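PDB 5N9X: adenylation domain from Streptomyces sp., which belongs to the ANL superfamily of AMP-binding enzymes and is modelled here with adenosine-5'-triphosphate and threonine bound. Local coordinates for residues G64-P76 with V111-P123. Numbering follows the deposited sequence.
Sequences GVRKGDRVALRMP and VTDSQVVALVGDP
A bend at chi3 (-73°) turns the end of the Arg-70 side chain so that its NE and NH2 edge faces Ser-114 O at the last turn of helix 104-114, whereas Arg-74, extended from CG to NE with CG anti to the backbone N (chi1 -175°), reaches along to the backbone of Asp-122. Arg-70 grips one carbonyl oxygen side-on with two nitrogens: NE lies 2.6 Å from Ser-114 O, in the carbonyl plane, while NH2 meets the same oxygen from above that plane. Both bonds lie in the guanidinium plane, fixing its rotation at the helix end, where Gln-115 takes positive phi. A water joins Arg-70 N to Gln-115 O. At the far end, Arg-74 NH1 donates to Asp-122 O at 3.0 Å, though Asp-122 is poorly ordered.

Between the arginines the strands run parallel. Val-117 N donates to Arg-70 O; Ala-72 then brackets Leu-119, its N bonding to Ala-118 O and its O accepting from Val-120 N at 2.7 Å, and Arg-74 N meets Val-120 O nearly straight (174°). On one face, Val-71 CG1 packs 3.7 Å from Val-120 CG2, and Met-75 CE closes on Val-120 CG1 at 3.5 Å. On the other, Ala-72 CB rests against Leu-119 CG, 3.7 Å away, and Val-116 CG2 touches the same methyl.

These are the central strands of a four-stranded parallel sheet in the AMP-binding enzyme family region. Strand 94-97, beyond 70-74, comes between them in sequence, through beta-alpha-beta crossovers via helices 79-90 and 104-114; strand 133-134 flanks 118-121, and Met-75 touches helices 79-90 and 136-141.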
loop_
_atom_site.group_PDB
_atom_site.type_symbol
_atom_site.label_atom_id
_atom_site.label_comp_id
_atom_site.label_asym_id
_atom_site.label_seq_id
_atom_site.Cartn_x
_atom_site.Cartn_y
_atom_site.Cartn_z
ATOM N N GLY A 64 17.261 -6.048 -26.181
ATOM C CA GLY A 64 16.654 -4.811 -26.629
ATOM C C GLY A 64 15.709 -4.181 -25.620
ATOM O O GLY A 64 14.549 -3.908 -25.920
ATOM N N VAL A 65 16.199 -3.971 -24.410
ATOM C CA VAL A 65 15.513 -3.101 -23.474
ATOM C C VAL A 65 16.336 -1.824 -23.367
ATOM O O VAL A 65 17.565 -1.890 -23.274
ATOM C CB VAL A 65 15.343 -3.761 -22.109
ATOM C CG1 VAL A 65 14.842 -2.753 -21.107
ATOM C CG2 VAL A 65 14.399 -4.950 -22.225
ATOM N N ARG A 66 15.675 -0.671 -23.409
ATOM C CA ARG A 66 16.368 0.617 -23.358
ATOM C C ARG A 66 15.904 1.475 -22.184
ATOM O O ARG A 66 14.835 1.242 -21.624
ATOM C CB ARG A 66 16.155 1.381 -24.667
ATOM C CG ARG A 66 17.053 0.903 -25.779
ATOM C CD ARG A 66 18.458 0.705 -25.250
ATOM N NE ARG A 66 19.360 0.170 -26.260
ATOM C CZ ARG A 66 19.568 -1.123 -26.465
ATOM N NH1 ARG A 66 18.939 -2.027 -25.723
ATOM N NH2 ARG A 66 20.408 -1.509 -27.410
ATOM N N LYS A 67 16.702 2.473 -21.817
ATOM C CA LYS A 67 16.281 3.431 -20.797
ATOM C C LYS A 67 14.888 3.981 -21.139
ATOM O O LYS A 67 14.566 4.194 -22.306
ATOM C CB LYS A 67 17.303 4.564 -20.668
ATOM C CG LYS A 67 16.840 5.750 -19.825
ATOM C CD LYS A 67 18.026 6.473 -19.191
ATOM C CE LYS A 67 18.718 7.402 -20.186
ATOM N NZ LYS A 67 17.770 8.441 -20.698
ATOM N N GLY A 68 14.040 4.163 -20.132
ATOM C CA GLY A 68 12.702 4.685 -20.374
ATOM C C GLY A 68 11.725 3.632 -20.861
ATOM O O GLY A 68 10.551 3.913 -21.038
ATOM N N ASP A 69 12.207 2.416 -21.082
ATOM C CA ASP A 69 11.327 1.298 -21.413
ATOM C C ASP A 69 10.634 0.713 -20.181
ATOM O O ASP A 69 11.065 0.910 -19.040
ATOM C CB ASP A 69 12.102 0.178 -22.115
ATOM C CG ASP A 69 12.327 0.455 -23.601
ATOM O OD1 ASP A 69 11.692 1.384 -24.156
ATOM O OD2 ASP A 69 13.140 -0.280 -24.209
ATOM N N ARG A 70 9.582 -0.057 -20.439
ATOM C CA ARG A 70 8.740 -0.567 -19.387
ATOM C C ARG A 70 8.718 -2.088 -19.484
ATOM O O ARG A 70 8.413 -2.644 -20.539
ATOM C CB ARG A 70 7.343 0.048 -19.504
ATOM C CG ARG A 70 7.378 1.562 -19.318
ATOM C CD ARG A 70 6.023 2.104 -18.986
ATOM N NE ARG A 70 5.007 2.180 -20.022
ATOM C CZ ARG A 70 4.656 3.302 -20.655
ATOM N NH1 ARG A 70 5.193 4.466 -20.318
ATOM N NH2 ARG A 70 3.704 3.271 -21.581
ATOM N N VAL A 71 9.090 -2.767 -18.401
ATOM C CA VAL A 71 9.163 -4.214 -18.450
ATOM C C VAL A 71 8.290 -4.851 -17.376
ATOM O O VAL A 71 8.404 -4.532 -16.187
ATOM C CB VAL A 71 10.615 -4.714 -18.315
ATOM C CG1 VAL A 71 10.640 -6.217 -18.440
ATOM C CG2 VAL A 71 11.494 -4.103 -19.404
ATOM N N ALA A 72 7.417 -5.757 -17.807
ATOM C CA ALA A 72 6.540 -6.459 -16.890
ATOM C C ALA A 72 7.333 -7.429 -16.043
ATOM O O ALA A 72 8.284 -8.047 -16.520
ATOM C CB ALA A 72 5.461 -7.190 -17.633
ATOM N N LEU A 73 6.927 -7.568 -14.786
ATOM C CA LEU A 73 7.537 -8.550 -13.907
ATOM C C LEU A 73 6.435 -9.417 -13.334
ATOM O O LEU A 73 5.523 -8.917 -12.684
ATOM C CB LEU A 73 8.349 -7.882 -12.790
ATOM C CG LEU A 73 8.931 -8.867 -11.767
ATOM C CD1 LEU A 73 10.008 -9.728 -12.428
ATOM C CD2 LEU A 73 9.497 -8.176 -10.525
ATOM N N ARG A 74 6.512 -10.717 -13.589
ATOM C CA ARG A 74 5.496 -11.651 -13.095
ATOM C C ARG A 74 6.126 -12.892 -12.451
ATOM O O ARG A 74 6.432 -13.869 -13.140
ATOM C CB ARG A 74 4.557 -12.062 -14.234
ATOM C CG ARG A 74 3.429 -12.930 -13.771
ATOM C CD ARG A 74 2.569 -13.402 -14.923
ATOM N NE ARG A 74 1.350 -14.037 -14.426
ATOM C CZ ARG A 74 1.282 -15.282 -13.952
ATOM N NH1 ARG A 74 2.363 -16.045 -13.892
ATOM N NH2 ARG A 74 0.126 -15.767 -13.532
ATOM N N MET A 75 6.326 -12.829 -11.132
ATOM C CA MET A 75 7.049 -13.852 -10.376
ATOM C C MET A 75 6.594 -13.925 -8.927
ATOM O O MET A 75 6.283 -12.916 -8.319
ATOM C CB MET A 75 8.559 -13.583 -10.350
ATOM C CG MET A 75 9.298 -13.651 -11.645
ATOM S SD MET A 75 11.027 -14.031 -11.303
ATOM C CE MET A 75 11.816 -13.078 -12.591
ATOM N N PRO A 76 6.614 -15.124 -8.351
ATOM C CA PRO A 76 6.410 -15.244 -6.906
ATOM C C PRO A 76 7.500 -14.480 -6.155
ATOM O O PRO A 76 8.595 -14.350 -6.699
ATOM C CB PRO A 76 6.512 -16.752 -6.664
ATOM C CG PRO A 76 7.338 -17.267 -7.817
ATOM C CD PRO A 76 6.905 -16.423 -8.984
ATOM N N VAL A 111 -0.775 -5.337 -19.274
ATOM C CA VAL A 111 0.259 -5.593 -20.275
ATOM C C VAL A 111 0.076 -4.659 -21.477
ATOM O O VAL A 111 1.034 -4.011 -21.925
ATOM C CB VAL A 111 0.262 -7.060 -20.768
ATOM C CG1 VAL A 111 1.123 -7.186 -22.036
ATOM C CG2 VAL A 111 0.746 -8.003 -19.675
ATOM N N THR A 112 -1.157 -4.572 -21.972
ATOM C CA THR A 112 -1.474 -3.695 -23.108
ATOM C C THR A 112 -1.505 -2.202 -22.737
ATOM O O THR A 112 -0.978 -1.372 -23.485
ATOM C CB THR A 112 -2.829 -4.068 -23.744
ATOM O OG1 THR A 112 -2.899 -5.488 -23.942
ATOM C CG2 THR A 112 -3.018 -3.356 -25.057
ATOM N N ASP A 113 -2.109 -1.855 -21.598
ATOM C CA ASP A 113 -2.170 -0.446 -21.186
ATOM C C ASP A 113 -0.779 0.139 -20.952
ATOM O O ASP A 113 -0.500 1.277 -21.317
ATOM C CB ASP A 113 -3.025 -0.270 -19.916
ATOM C CG ASP A 113 -3.335 1.201 -19.608
ATOM O OD1 ASP A 113 -4.006 1.856 -20.432
ATOM O OD2 ASP A 113 -2.920 1.696 -18.539
ATOM N N SER A 114 0.101 -0.634 -20.340
ATOM C CA SER A 114 1.410 -0.105 -20.022
ATOM C C SER A 114 2.384 -0.236 -21.192
ATOM O O SER A 114 3.455 0.382 -21.190
ATOM C CB SER A 114 1.967 -0.795 -18.780
ATOM O OG SER A 114 2.059 -2.183 -18.990
ATOM N N GLN A 115 2.000 -1.019 -22.192
ATOM C CA GLN A 115 2.834 -1.205 -23.381
ATOM C C GLN A 115 4.242 -1.633 -22.995
ATOM O O GLN A 115 5.212 -0.915 -23.256
ATOM C CB GLN A 115 2.907 0.082 -24.230
ATOM C CG GLN A 115 1.584 0.841 -24.457
ATOM C CD GLN A 115 1.815 2.320 -24.781
ATOM O OE1 GLN A 115 1.915 3.158 -23.881
ATOM N NE2 GLN A 115 1.906 2.642 -26.070
ATOM N N VAL A 116 4.370 -2.782 -22.349
ATOM C CA VAL A 116 5.708 -3.225 -21.985
ATOM C C VAL A 116 6.437 -3.835 -23.189
ATOM O O VAL A 116 5.835 -4.525 -23.996
ATOM C CB VAL A 116 5.680 -4.229 -20.802
ATOM C CG1 VAL A 116 5.040 -3.586 -19.588
ATOM C CG2 VAL A 116 4.931 -5.482 -21.184
ATOM N N VAL A 117 7.730 -3.536 -23.307
ATOM C CA VAL A 117 8.581 -4.064 -24.369
ATOM C C VAL A 117 8.986 -5.511 -24.141
ATOM O O VAL A 117 9.540 -6.140 -25.033
ATOM C CB VAL A 117 9.862 -3.244 -24.516
ATOM C CG1 VAL A 117 9.541 -1.782 -24.538
ATOM C CG2 VAL A 117 10.817 -3.535 -23.359
ATOM N N ALA A 118 8.736 -6.017 -22.931
ATOM C CA ALA A 118 9.136 -7.367 -22.545
ATOM C C ALA A 118 8.462 -7.788 -21.250
ATOM O O ALA A 118 7.891 -6.955 -20.560
ATOM C CB ALA A 118 10.637 -7.440 -22.392
ATOM N N LEU A 119 8.550 -9.073 -20.914
ATOM C CA LEU A 119 8.088 -9.550 -19.610
ATOM C C LEU A 119 9.166 -10.417 -18.926
ATOM O O LEU A 119 9.842 -11.215 -19.581
ATOM C CB LEU A 119 6.776 -10.326 -19.766
ATOM C CG LEU A 119 6.059 -10.725 -18.470
ATOM C CD1 LEU A 119 4.550 -10.653 -18.652
ATOM C CD2 LEU A 119 6.456 -12.120 -17.999
ATOM N N VAL A 120 9.339 -10.254 -17.618
ATOM C CA VAL A 120 10.270 -11.103 -16.885
ATOM C C VAL A 120 9.517 -11.993 -15.911
ATOM O O VAL A 120 8.699 -11.510 -15.126
ATOM C CB VAL A 120 11.324 -10.283 -16.115
ATOM C CG1 VAL A 120 12.353 -11.204 -15.492
ATOM C CG2 VAL A 120 12.017 -9.318 -17.039
ATOM N N GLY A 121 9.812 -13.293 -15.961
ATOM C CA GLY A 121 9.085 -14.306 -15.202
ATOM C C GLY A 121 8.326 -15.161 -16.203
ATOM O O GLY A 121 8.479 -14.937 -17.402
ATOM N N ASP A 122 7.516 -16.125 -15.766
ATOM C CA ASP A 122 6.651 -16.796 -16.733
ATOM C C ASP A 122 5.237 -16.242 -16.691
ATOM O O ASP A 122 4.765 -15.799 -15.671
ATOM C CB ASP A 122 6.594 -18.298 -16.516
ATOM C CG ASP A 122 6.090 -19.020 -17.737
ATOM O OD1 ASP A 122 4.975 -19.588 -17.677
ATOM O OD2 ASP A 122 6.800 -18.984 -18.766
ATOM N N PRO A 123 4.580 -16.203 -17.846
ATOM C CA PRO A 123 3.169 -15.838 -17.978
ATOM C C PRO A 123 2.226 -16.954 -17.546
ATOM O O PRO A 123 1.433 -17.457 -18.370
ATOM C CB PRO A 123 3.024 -15.587 -19.482
ATOM C CG PRO A 123 4.334 -16.122 -20.107
ATOM C CD PRO A 123 5.317 -15.874 -19.075
HETATM O O HOH W 1 7.777 0.258 -22.643
#